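Local coordinates for protein glucuronan lyase A (Trichoderma reesei, PDB 2ZZJ) that probably cleaves beta-1,4-linked glucuronan chains from within as an endo-acting polysaccharide lyase, and binds a calcium ion, at residues Asn117-Tyr123 / Arg140-Val146. Numbering follows the deposited sequence.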
ATOM      1  N   ASN A 117       4.020  -5.006  15.409  1.00 18.68           N
ATOM      2  CA  ASN A 117       4.972  -5.675  14.500  1.00 18.56           C
ATOM      3  C   ASN A 117       4.279  -6.567  13.475  1.00 17.86           C
ATOM      4  O   ASN A 117       4.843  -7.544  12.988  1.00 17.78           O
ATOM      5  CB  ASN A 117       6.043  -6.464  15.273  1.00 19.56           C
ATOM      6  CG  ASN A 117       5.475  -7.656  15.991  1.00 19.89           C
ATOM      7  OD1 ASN A 117       4.266  -7.762  16.187  1.00 22.37           O
ATOM      8  ND2 ASN A 117       6.356  -8.575  16.392  1.00 26.42           N
ATOM      9  N   GLN A 118       3.055  -6.213  13.134  1.00 17.97           N
ATOM     10  CA  GLN A 118       2.239  -7.082  12.308  1.00 17.92           C
ATOM     11  C   GLN A 118       1.841  -6.390  11.008  1.00 17.75           C
ATOM     12  O   GLN A 118       1.504  -5.207  11.030  1.00 17.25           O
ATOM     13  CB  GLN A 118       0.987  -7.450  13.095  1.00 18.93           C
ATOM     14  CG  GLN A 118       1.287  -8.299  14.348  1.00 20.68           C
ATOM     15  CD  GLN A 118       1.755  -9.693  13.952  1.00 21.73           C
ATOM     16  OE1 GLN A 118       2.779 -10.185  14.435  1.00 25.75           O
ATOM     17  NE2 GLN A 118       1.059 -10.287  13.008  1.00 20.77           N
ATOM     18  N   LEU A 119       1.887  -7.138   9.901  1.00 16.66           N
ATOM     19  CA  LEU A 119       1.297  -6.702   8.624  1.00 15.96           C
ATOM     20  C   LEU A 119      -0.213  -6.846   8.657  1.00 15.93           C
ATOM     21  O   LEU A 119      -0.728  -7.948   8.918  1.00 16.46           O
ATOM     22  CB  LEU A 119       1.796  -7.557   7.479  1.00 15.76           C
ATOM     23  CG  LEU A 119       1.637  -7.037   6.044  1.00 16.87           C
ATOM     24  CD1 LEU A 119       2.612  -5.911   5.808  1.00 16.36           C
ATOM     25  CD2 LEU A 119       1.859  -8.161   5.034  1.00 16.55           C
ATOM     26  N   TYR A 120      -0.906  -5.753   8.366  1.00 14.98           N
ATOM     27  CA  TYR A 120      -2.354  -5.743   8.218  1.00 16.15           C
ATOM     28  C   TYR A 120      -2.754  -5.438   6.773  1.00 15.35           C
ATOM     29  O   TYR A 120      -2.047  -4.705   6.075  1.00 14.34           O
ATOM     30  CB  TYR A 120      -2.914  -4.589   9.043  1.00 17.35           C
ATOM     31  CG  TYR A 120      -3.152  -4.878  10.506  1.00 19.41           C
ATOM     32  CD1 TYR A 120      -4.395  -4.589  11.078  1.00 22.02           C
ATOM     33  CD2 TYR A 120      -2.137  -5.403  11.314  1.00 20.05           C
ATOM     34  CE1 TYR A 120      -4.644  -4.836  12.426  1.00 21.95           C
ATOM     35  CE2 TYR A 120      -2.379  -5.649  12.688  1.00 23.06           C
ATOM     36  CZ  TYR A 120      -3.638  -5.357  13.216  1.00 21.96           C
ATOM     37  OH  TYR A 120      -3.886  -5.593  14.569  1.00 23.55           O
ATOM     38  N   SER A 121      -3.918  -5.917   6.335  1.00 15.77           N
ATOM     39  CA  SER A 121      -4.474  -5.406   5.083  1.00 15.41           C
ATOM     40  C   SER A 121      -5.972  -5.336   5.205  1.00 18.04           C
ATOM     41  O   SER A 121      -6.517  -5.636   6.276  1.00 17.75           O
ATOM     42  CB  SER A 121      -4.038  -6.221   3.850  1.00 16.75           C
ATOM     43  OG  SER A 121      -4.377  -5.512   2.649  1.00 14.96           O
ATOM     44  N   ARG A 122      -6.633  -4.915   4.136  1.00 17.89           N
ATOM     45  CA  ARG A 122      -8.092  -4.826   4.131  1.00 18.99           C
ATOM     46  C   ARG A 122      -8.562  -4.773   2.710  1.00 20.38           C
ATOM     47  O   ARG A 122      -7.762  -4.556   1.811  1.00 19.67           O
ATOM     48  CB  ARG A 122      -8.525  -3.533   4.818  1.00 18.80           C
ATOM     49  CG  ARG A 122      -8.192  -2.307   4.041  1.00 18.24           C
ATOM     50  CD  ARG A 122      -8.531  -1.029   4.782  1.00 18.72           C
ATOM     51  NE  ARG A 122      -8.928  -0.008   3.831  1.00 17.93           N
ATOM     52  CZ  ARG A 122      -9.510   1.144   4.158  1.00 22.96           C
ATOM     53  NH1 ARG A 122      -9.835   2.015   3.219  1.00 20.77           N
ATOM     54  NH2 ARG A 122      -9.773   1.431   5.437  1.00 22.25           N
ATOM     55  N   TYR A 123      -9.858  -4.996   2.497  1.00 20.22           N
ATOM     56  CA  TYR A 123     -10.485  -4.619   1.254  1.00 22.73           C
ATOM     57  C   TYR A 123     -11.798  -3.940   1.624  1.00 23.85           C
ATOM     58  O   TYR A 123     -12.266  -4.061   2.775  1.00 23.51           O
ATOM     59  CB  TYR A 123     -10.718  -5.825   0.339  1.00 23.45           C
ATOM     60  CG  TYR A 123     -11.449  -7.002   0.974  1.00 23.03           C
ATOM     61  CD1 TYR A 123     -12.856  -7.109   0.926  1.00 26.22           C
ATOM     62  CD2 TYR A 123     -10.752  -8.004   1.606  1.00 23.06           C
ATOM     63  CE1 TYR A 123     -13.533  -8.209   1.515  1.00 26.19           C
ATOM     64  CE2 TYR A 123     -11.407  -9.099   2.195  1.00 24.44           C
ATOM     65  CZ  TYR A 123     -12.810  -9.196   2.146  1.00 26.93           C
ATOM     66  OH  TYR A 123     -13.440 -10.303   2.746  1.00 27.43           O
ATOM     67  N   ARG A 140      -8.097  -7.454   7.710  1.00 24.14           N
ATOM     68  CA  ARG A 140      -7.469  -8.732   7.933  1.00 24.27           C
ATOM     69  C   ARG A 140      -6.160  -8.513   8.685  1.00 23.79           C
ATOM     70  O   ARG A 140      -5.163  -8.086   8.070  1.00 23.63           O
ATOM     71  CB  ARG A 140      -7.241  -9.451   6.596  1.00 23.70           C
ATOM     72  CG  ARG A 140      -8.557  -9.814   5.862  1.00 26.05           C
ATOM     73  CD  ARG A 140      -9.399 -10.769   6.736  1.00 28.90           C
ATOM     74  NE  ARG A 140     -10.600 -11.271   6.065  1.00 30.16           N
ATOM     75  CZ  ARG A 140     -11.680 -11.736   6.698  1.00 30.60           C
ATOM     76  NH1 ARG A 140     -11.747 -11.760   8.041  1.00 28.25           N
ATOM     77  NH2 ARG A 140     -12.706 -12.173   5.985  1.00 28.53           N
ATOM     78  N   PRO A 141      -6.169  -8.739  10.019  1.00 23.39           N
ATOM     79  CA  PRO A 141      -5.029  -8.380  10.828  1.00 22.24           C
ATOM     80  C   PRO A 141      -3.995  -9.483  10.873  1.00 22.13           C
ATOM     81  O   PRO A 141      -4.291 -10.613  10.480  1.00 22.73           O
ATOM     82  CB  PRO A 141      -5.657  -8.208  12.216  1.00 23.28           C
ATOM     83  CG  PRO A 141      -6.720  -9.285  12.242  1.00 23.34           C
ATOM     84  CD  PRO A 141      -7.272  -9.301  10.845  1.00 23.55           C
ATOM     85  N   ASN A 142      -2.801  -9.142  11.350  1.00 20.44           N
ATOM     86  CA  ASN A 142      -1.788 -10.089  11.780  1.00 20.14           C
ATOM     87  C   ASN A 142      -1.469 -11.094  10.694  1.00 20.28           C
ATOM     88  O   ASN A 142      -1.346 -12.293  10.962  1.00 20.21           O
ATOM     89  CB  ASN A 142      -2.228 -10.815  13.074  1.00 19.95           C
ATOM     90  CG  ASN A 142      -2.678  -9.841  14.146  1.00 21.29           C
ATOM     91  OD1 ASN A 142      -1.962  -8.883  14.454  1.00 20.02           O
ATOM     92  ND2 ASN A 142      -3.868 -10.074  14.720  1.00 24.13           N
ATOM     93  N   LEU A 143      -1.332 -10.599   9.466  1.00 19.25           N
ATOM     94  CA  LEU A 143      -1.008 -11.483   8.344  1.00 18.31           C
ATOM     95  C   LEU A 143       0.353 -12.109   8.486  1.00 18.73           C
ATOM     96  O   LEU A 143       0.579 -13.260   8.058  1.00 18.11           O
ATOM     97  CB  LEU A 143      -1.104 -10.738   7.016  1.00 19.32           C
ATOM     98  CG  LEU A 143      -2.442 -10.076   6.709  1.00 20.01           C
ATOM     99  CD1 LEU A 143      -2.340  -9.155   5.504  1.00 22.88           C
ATOM    100  CD2 LEU A 143      -3.472 -11.177   6.461  1.00 25.08           C
ATOM    101  N   ALA A 144       1.281 -11.344   9.049  1.00 17.77           N
ATOM    102  CA  ALA A 144       2.642 -11.791   9.250  1.00 18.64           C
ATOM    103  C   ALA A 144       3.327 -10.888  10.228  1.00 19.12           C
ATOM    104  O   ALA A 144       3.096  -9.668  10.239  1.00 18.03           O
ATOM    105  CB  ALA A 144       3.439 -11.778   7.947  1.00 18.90           C
ATOM    106  N   THR A 145       4.196 -11.492  11.029  1.00 19.13           N
ATOM    107  CA  THR A 145       5.143 -10.759  11.857  1.00 19.39           C
ATOM    108  C   THR A 145       6.229 -10.148  10.974  1.00 19.11           C
ATOM    109  O   THR A 145       6.850 -10.823  10.121  1.00 19.85           O
ATOM    110  CB  THR A 145       5.790 -11.704  12.919  1.00 20.40           C
ATOM    111  OG1 THR A 145       4.737 -12.286  13.686  1.00 24.47           O
ATOM    112  CG2 THR A 145       6.663 -10.921  13.832  1.00 21.67           C
ATOM    113  N   VAL A 146       6.458  -8.862  11.175  1.00 17.23           N
ATOM    114  CA  VAL A 146       7.394  -8.134  10.359  1.00 17.86           C
ATOM    115  C   VAL A 146       8.630  -7.775  11.173  1.00 18.18           C
ATOM    116  O   VAL A 146       8.526  -7.029  12.173  1.00 18.86           O
ATOM    117  CB  VAL A 146       6.740  -6.823   9.783  1.00 16.53           C
ATOM    118  CG1 VAL A 146       7.710  -6.119   8.909  1.00 16.62           C
ATOM    119  CG2 VAL A 146       5.449  -7.137   9.014  1.00 17.10           C
TER
HETATM  120  O   HOH W   1      -5.052  -7.880  16.391  1.00 33.75           O
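Tyr120 lays its ring over Pro141. Its CB leaves the strand pointing away from 140-146, and chi1 of -85°, with CG anti to the carbonyl carbon, swings the ring back across the proline. Pro141 CA sits over the ring centre, 3.8 Å from the plane, and meets CG and CD1. CE1 comes to 3.5 Å from Pro141 CB, which makes a CH-pi contact over the face, 25° off the ring normal. CZ also meets Pro141 CB. Over the same face, CD2 and CE2 pass Asn142 N, and CE2 is 3.7 Å from Asn142 OD1. At the tip, a water is hydrogen-bonded to Tyr120 OH at 3.1 Å and accepts another bond from Asn142 ND2. A leucine here would probably uncover part of Pro141 and leave that water without its tyrosine partner.

The segments belong to the antiparallel hairpin of strands 118-126 and 135-145, at the edge of one sheet of the beta-jelly roll. Ser121 and Arg140 form a hydrogen-bonded pair, with Arg140 N 2.8 Å from Ser121 O. The regular pairing then breaks as the chain turns a corner at Leu143. Leu143 N still reaches Leu119 O at 2.8 Å. Leu119 N hydrogen-bonds Ala144 O with an N-H...O angle of 173°. Leu143 CD1 packs on Ser121 CB at 3.8 Å, and Val146 CG2 lies 4.0 Å from Leu119 CB. Leu119 and Ala144 also touch Phe172 in the other sheet.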